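Local structure of aggretin alpha chain (Agkistrodon rhodostoma, 3BX4) at residues L57-W71 and N120-K132. The protein elicits platelet aggregation by binding the receptor CLEC-2 (CLEC1B), which leads to Syk recruitment and activation of PLC-gamma-2. Residues are numbered along the deposited sequence; the frame is centred on the assembly and turned at random.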
loop_
_atom_site.group_PDB
_atom_site.type_symbol
_atom_site.label_atom_id
_atom_site.label_comp_id
_atom_site.label_asym_id
_atom_site.label_seq_id
_atom_site.Cartn_x
_atom_site.Cartn_y
_atom_site.Cartn_z
ATOM N N LEU C 57 2.627 -28.006 -5.985
ATOM C CA LEU C 57 3.714 -27.654 -5.085
ATOM C C LEU C 57 3.090 -27.405 -3.699
ATOM O O LEU C 57 3.655 -27.791 -2.736
ATOM C CB LEU C 57 4.410 -26.367 -5.577
ATOM C CG LEU C 57 5.701 -25.951 -4.811
ATOM C CD1 LEU C 57 6.915 -26.765 -5.207
ATOM C CD2 LEU C 57 5.923 -24.468 -5.063
ATOM N N ILE C 58 1.958 -26.727 -3.643
ATOM C CA ILE C 58 1.334 -26.359 -2.355
ATOM C C ILE C 58 0.815 -27.672 -1.762
ATOM O O ILE C 58 0.958 -27.930 -0.538
ATOM C CB ILE C 58 0.195 -25.364 -2.551
ATOM C CG1 ILE C 58 0.747 -23.988 -3.014
ATOM C CG2 ILE C 58 -0.646 -25.290 -1.272
ATOM C CD1 ILE C 58 -0.309 -23.019 -3.519
ATOM N N SER C 59 0.243 -28.494 -2.626
ATOM C CA SER C 59 -0.277 -29.803 -2.208
ATOM C C SER C 59 0.813 -30.742 -1.679
ATOM O O SER C 59 0.518 -31.597 -0.829
ATOM C CB SER C 59 -1.088 -30.405 -3.349
ATOM O OG SER C 59 -2.281 -29.602 -3.453
ATOM N N GLN C 60 2.066 -30.565 -2.102
ATOM C CA GLN C 60 3.214 -31.347 -1.615
ATOM C C GLN C 60 3.708 -30.959 -0.197
ATOM O O GLN C 60 4.495 -31.686 0.423
ATOM C CB GLN C 60 4.374 -31.177 -2.587
ATOM C CG GLN C 60 4.188 -31.937 -3.888
ATOM C CD GLN C 60 4.511 -33.417 -3.749
ATOM O OE1 GLN C 60 5.675 -33.803 -3.534
ATOM N NE2 GLN C 60 3.485 -34.248 -3.891
ATOM N N LYS C 61 3.253 -29.797 0.291
ATOM C CA LYS C 61 3.719 -29.198 1.541
ATOM C C LYS C 61 2.807 -29.668 2.689
ATOM O O LYS C 61 1.667 -29.244 2.822
ATOM C CB LYS C 61 3.755 -27.661 1.401
ATOM C CG LYS C 61 5.169 -27.069 1.358
ATOM C CD LYS C 61 5.483 -26.285 2.603
ATOM C CE LYS C 61 6.878 -26.549 3.105
ATOM N NZ LYS C 61 7.022 -26.156 4.531
ATOM N N ASP C 62 3.315 -30.605 3.482
ATOM C CA ASP C 62 2.594 -31.178 4.614
ATOM C C ASP C 62 2.166 -30.098 5.641
ATOM O O ASP C 62 1.032 -30.103 6.148
ATOM C CB ASP C 62 3.480 -32.248 5.291
ATOM C CG ASP C 62 3.858 -33.382 4.347
ATOM O OD1 ASP C 62 3.114 -33.639 3.376
ATOM O OD2 ASP C 62 4.905 -34.021 4.578
ATOM N N GLU C 63 3.078 -29.185 5.934
ATOM C CA GLU C 63 2.802 -28.085 6.872
ATOM C C GLU C 63 1.701 -27.088 6.447
ATOM O O GLU C 63 1.242 -26.281 7.256
ATOM C CB GLU C 63 4.120 -27.379 7.157
ATOM C CG GLU C 63 5.145 -28.363 7.715
ATOM C CD GLU C 63 6.574 -28.043 7.360
ATOM O OE1 GLU C 63 6.873 -26.893 6.950
ATOM O OE2 GLU C 63 7.404 -28.967 7.515
ATOM N N LEU C 64 1.285 -27.152 5.178
ATOM C CA LEU C 64 0.263 -26.266 4.631
ATOM C C LEU C 64 -1.125 -26.902 4.656
ATOM O O LEU C 64 -2.062 -26.387 4.013
ATOM C CB LEU C 64 0.626 -25.855 3.188
ATOM C CG LEU C 64 1.699 -24.772 3.108
ATOM C CD1 LEU C 64 1.881 -24.229 1.697
ATOM C CD2 LEU C 64 1.302 -23.669 4.068
ATOM N N ALA C 65 -1.253 -28.005 5.399
ATOM C CA ALA C 65 -2.466 -28.841 5.390
ATOM C C ALA C 65 -3.742 -28.077 5.754
ATOM O O ALA C 65 -4.785 -28.269 5.118
ATOM C CB ALA C 65 -2.298 -30.057 6.341
ATOM N N ASP C 66 -3.663 -27.236 6.777
ATOM C CA ASP C 66 -4.828 -26.468 7.218
ATOM C C ASP C 66 -4.868 -24.990 6.771
ATOM O O ASP C 66 -5.649 -24.194 7.300
ATOM C CB ASP C 66 -4.955 -26.562 8.727
ATOM C CG ASP C 66 -5.080 -28.003 9.208
ATOM O OD1 ASP C 66 -5.860 -28.786 8.618
ATOM O OD2 ASP C 66 -4.385 -28.350 10.184
ATOM N N GLU C 67 -4.028 -24.608 5.813
ATOM C CA GLU C 67 -4.028 -23.211 5.371
ATOM C C GLU C 67 -5.230 -22.963 4.410
ATOM O O GLU C 67 -5.475 -23.809 3.541
ATOM C CB GLU C 67 -2.689 -22.897 4.675
ATOM C CG GLU C 67 -2.655 -21.541 4.054
ATOM C CD GLU C 67 -2.697 -20.397 5.072
ATOM O OE1 GLU C 67 -1.624 -20.032 5.641
ATOM O OE2 GLU C 67 -3.792 -19.829 5.233
ATOM N N ASP C 68 -5.937 -21.819 4.539
ATOM C CA ASP C 68 -7.053 -21.522 3.657
ATOM C C ASP C 68 -6.654 -20.692 2.466
ATOM O O ASP C 68 -7.342 -20.697 1.437
ATOM C CB ASP C 68 -8.258 -20.855 4.337
ATOM C CG ASP C 68 -7.908 -19.733 5.293
ATOM O OD1 ASP C 68 -6.699 -19.394 5.507
ATOM O OD2 ASP C 68 -8.930 -19.157 5.837
ATOM N N TYR C 69 -5.591 -19.936 2.650
ATOM C CA TYR C 69 -5.141 -19.023 1.523
ATOM C C TYR C 69 -3.642 -19.062 1.413
ATOM O O TYR C 69 -2.934 -19.239 2.402
ATOM C CB TYR C 69 -5.540 -17.570 1.769
ATOM C CG TYR C 69 -7.025 -17.360 1.732
ATOM C CD1 TYR C 69 -7.733 -17.218 0.526
ATOM C CD2 TYR C 69 -7.747 -17.372 2.912
ATOM C CE1 TYR C 69 -9.128 -17.053 0.530
ATOM C CE2 TYR C 69 -9.141 -17.188 2.909
ATOM C CZ TYR C 69 -9.808 -17.033 1.724
ATOM O OH TYR C 69 -11.190 -16.903 1.780
ATOM N N VAL C 70 -3.115 -18.893 0.165
ATOM C CA VAL C 70 -1.693 -18.860 0.002
ATOM C C VAL C 70 -1.426 -17.649 -0.939
ATOM O O VAL C 70 -2.018 -17.629 -2.002
ATOM C CB VAL C 70 -1.186 -20.186 -0.653
ATOM C CG1 VAL C 70 0.289 -19.981 -1.164
ATOM C CG2 VAL C 70 -1.375 -21.426 0.344
ATOM N N TRP C 71 -0.614 -16.702 -0.490
ATOM C CA TRP C 71 -0.375 -15.447 -1.322
ATOM C C TRP C 71 0.378 -15.817 -2.541
ATOM O O TRP C 71 1.300 -16.592 -2.500
ATOM C CB TRP C 71 0.461 -14.468 -0.517
ATOM C CG TRP C 71 -0.274 -13.849 0.659
ATOM C CD1 TRP C 71 0.158 -13.820 2.013
ATOM C CD2 TRP C 71 -1.509 -13.140 0.632
ATOM N NE1 TRP C 71 -0.734 -13.112 2.759
ATOM C CE2 TRP C 71 -1.779 -12.682 1.970
ATOM C CE3 TRP C 71 -2.435 -12.854 -0.365
ATOM C CZ2 TRP C 71 -2.974 -11.954 2.295
ATOM C CZ3 TRP C 71 -3.567 -12.103 -0.087
ATOM C CH2 TRP C 71 -3.852 -11.642 1.265
ATOM N N ASN C 120 -9.163 -12.449 -4.670
ATOM C CA ASN C 120 -8.586 -11.323 -3.975
ATOM C C ASN C 120 -8.884 -11.450 -2.490
ATOM O O ASN C 120 -9.944 -11.986 -2.092
ATOM C CB ASN C 120 -8.971 -9.944 -4.571
ATOM C CG ASN C 120 -10.455 -9.615 -4.452
ATOM O OD1 ASN C 120 -11.324 -10.402 -4.847
ATOM N ND2 ASN C 120 -10.741 -8.435 -3.898
ATOM N N TYR C 121 -7.948 -11.005 -1.675
ATOM C CA TYR C 121 -8.209 -11.138 -0.207
ATOM C C TYR C 121 -7.512 -10.006 0.513
ATOM O O TYR C 121 -6.862 -9.156 -0.052
ATOM C CB TYR C 121 -7.752 -12.520 0.305
ATOM C CG TYR C 121 -8.584 -13.028 1.493
ATOM C CD1 TYR C 121 -7.972 -13.381 2.700
ATOM C CD2 TYR C 121 -9.994 -13.110 1.411
ATOM C CE1 TYR C 121 -8.774 -13.815 3.828
ATOM C CE2 TYR C 121 -10.799 -13.556 2.553
ATOM C CZ TYR C 121 -10.140 -13.933 3.695
ATOM O OH TYR C 121 -10.909 -14.323 4.795
ATOM N N TYR C 122 -7.575 -10.024 1.839
ATOM C CA TYR C 122 -7.164 -8.902 2.624
ATOM C C TYR C 122 -5.635 -8.888 2.823
ATOM O O TYR C 122 -5.073 -9.727 3.497
ATOM C CB TYR C 122 -7.849 -9.107 4.006
ATOM C CG TYR C 122 -9.344 -9.003 3.865
ATOM C CD1 TYR C 122 -10.157 -10.142 3.829
ATOM C CD2 TYR C 122 -9.936 -7.750 3.685
ATOM C CE1 TYR C 122 -11.581 -10.040 3.692
ATOM C CE2 TYR C 122 -11.286 -7.629 3.565
ATOM C CZ TYR C 122 -12.107 -8.759 3.579
ATOM O OH TYR C 122 -13.446 -8.561 3.385
ATOM N N CYS C 123 -4.955 -7.911 2.214
ATOM C CA CYS C 123 -3.473 -7.825 2.222
ATOM C C CYS C 123 -2.757 -7.933 3.553
ATOM O O CYS C 123 -1.680 -8.469 3.629
ATOM C CB CYS C 123 -3.067 -6.474 1.639
ATOM S SG CYS C 123 -3.538 -6.274 -0.125
ATOM N N GLU C 124 -3.407 -7.446 4.601
ATOM C CA GLU C 124 -2.779 -7.380 5.934
ATOM C C GLU C 124 -2.955 -8.658 6.712
ATOM O O GLU C 124 -2.402 -8.724 7.835
ATOM C CB GLU C 124 -3.324 -6.174 6.724
ATOM C CG GLU C 124 -2.863 -4.837 6.094
ATOM C CD GLU C 124 -1.300 -4.677 5.880
ATOM O OE1 GLU C 124 -0.469 -5.122 6.707
ATOM O OE2 GLU C 124 -0.884 -4.057 4.858
ATOM N N GLN C 125 -3.642 -9.652 6.130
ATOM C CA GLN C 125 -3.743 -10.968 6.796
ATOM C C GLN C 125 -2.519 -11.834 6.531
ATOM O O GLN C 125 -1.897 -11.862 5.438
ATOM C CB GLN C 125 -4.988 -11.736 6.376
ATOM C CG GLN C 125 -6.279 -11.125 6.873
ATOM C CD GLN C 125 -7.396 -12.115 6.744
ATOM O OE1 GLN C 125 -7.166 -13.306 6.482
ATOM N NE2 GLN C 125 -8.622 -11.628 6.868
ATOM N N MET C 126 -2.119 -12.568 7.537
ATOM C CA MET C 126 -0.955 -13.452 7.496
ATOM C C MET C 126 -1.341 -14.816 6.958
ATOM O O MET C 126 -2.205 -15.544 7.491
ATOM C CB MET C 126 -0.316 -13.569 8.947
ATOM C CG MET C 126 0.302 -12.260 9.459
ATOM S SD MET C 126 0.325 -12.360 11.325
ATOM C CE MET C 126 1.725 -13.377 11.416
ATOM N N HIS C 127 -0.674 -15.192 5.879
ATOM C CA HIS C 127 -0.871 -16.489 5.241
ATOM C C HIS C 127 0.441 -17.026 4.698
ATOM O O HIS C 127 1.383 -16.293 4.530
ATOM C CB HIS C 127 -1.947 -16.425 4.120
ATOM C CG HIS C 127 -3.316 -16.063 4.623
ATOM N ND1 HIS C 127 -4.120 -16.975 5.281
ATOM C CD2 HIS C 127 -3.937 -14.868 4.724
ATOM C CE1 HIS C 127 -5.204 -16.357 5.721
ATOM N NE2 HIS C 127 -5.149 -15.090 5.345
ATOM N N ALA C 128 0.424 -18.316 4.380
ATOM C CA ALA C 128 1.508 -18.993 3.663
ATOM C C ALA C 128 1.604 -18.312 2.248
ATOM O O ALA C 128 0.719 -17.553 1.851
ATOM C CB ALA C 128 1.137 -20.458 3.486
ATOM N N PHE C 129 2.702 -18.613 1.569
ATOM C CA PHE C 129 2.918 -17.906 0.255
ATOM C C PHE C 129 3.850 -18.715 -0.621
ATOM O O PHE C 129 4.548 -19.605 -0.226
ATOM C CB PHE C 129 3.481 -16.509 0.544
ATOM C CG PHE C 129 4.731 -16.491 1.336
ATOM C CD1 PHE C 129 4.702 -16.459 2.758
ATOM C CD2 PHE C 129 5.980 -16.522 0.741
ATOM C CE1 PHE C 129 5.878 -16.452 3.494
ATOM C CE2 PHE C 129 7.156 -16.522 1.478
ATOM C CZ PHE C 129 7.107 -16.504 2.914
ATOM N N VAL C 130 3.981 -18.361 -1.936
ATOM C CA VAL C 130 4.905 -19.146 -2.688
ATOM C C VAL C 130 5.840 -18.110 -3.424
ATOM O O VAL C 130 5.267 -17.114 -3.911
ATOM C CB VAL C 130 4.156 -19.962 -3.840
ATOM C CG1 VAL C 130 5.172 -20.619 -4.735
ATOM C CG2 VAL C 130 3.201 -21.039 -3.173
ATOM N N CYS C 131 7.155 -18.349 -3.350
ATOM C CA CYS C 131 8.197 -17.483 -4.059
ATOM C C CYS C 131 8.533 -18.162 -5.375
ATOM O O CYS C 131 8.531 -19.369 -5.521
ATOM C CB CYS C 131 9.522 -17.292 -3.268
ATOM S SG CYS C 131 9.203 -16.502 -1.614
ATOM N N LYS C 132 8.878 -17.322 -6.349
ATOM C CA LYS C 132 9.270 -17.781 -7.725
ATOM C C LYS C 132 10.549 -17.012 -7.976
ATOM O O LYS C 132 10.601 -15.789 -7.737
ATOM C CB LYS C 132 8.168 -17.437 -8.741
ATOM C CG LYS C 132 8.564 -17.561 -10.271
ATOM C CD LYS C 132 7.326 -17.328 -11.050
ATOM C CE LYS C 132 7.609 -17.352 -12.614
ATOM N NZ LYS C 132 6.377 -17.047 -13.341
#
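E67 meets H127 and A128 because its CG stands anti to the backbone N (chi1 173°) and its chain then bends at chi2 (67°). H127 CG sits beside its own backbone N (chi1 -63°), which lets ND1 meet that carboxylate. H127 ND1 donates to E67 OE2 at 2.9 Å, on the syn side but tilted out of the carboxylate plane, with the oxygen near the ring plane. Y69 N reaches the same OE2 from the anti side, also tilted out of the plane. E67 OE1 takes A128 N at 3.0 Å from above the carboxylate plane, and Q23 also bonds to it. On the other side of the imidazole, NE2 donates to Q125 OE1 at 2.9 Å, on a lone pair. Both ring nitrogens are thus engaged.

Y69 CB lies over one face of this imidazole, and H127 CB packs over the five-membered ring of W71. The Y69 and Y121 rings stack face to face, with centroids 4.0 Å apart. W71 lies edge-on to the 122-125 turn. Its NE1 donates to Q125 O at 3.2 Å, and CH2 abuts Y122 O.

Strands 69-71 and 127-132 pair in parallel. W71 N bonds to A128 O at 2.8 Å, and V130 N to W71 O at 3.3 Å. V130 CG2 touches both V70 CG1 and I58 CG1, joining helix 48-59 to this sheet of the C-type lectin-like fold.

Two protein N-H groups grip E67 OE2 from one face of its plane. The buried carboxylate would probably favour a protonated, positively charged H127. The bonds at both nitrogens fix the rotation of its ring.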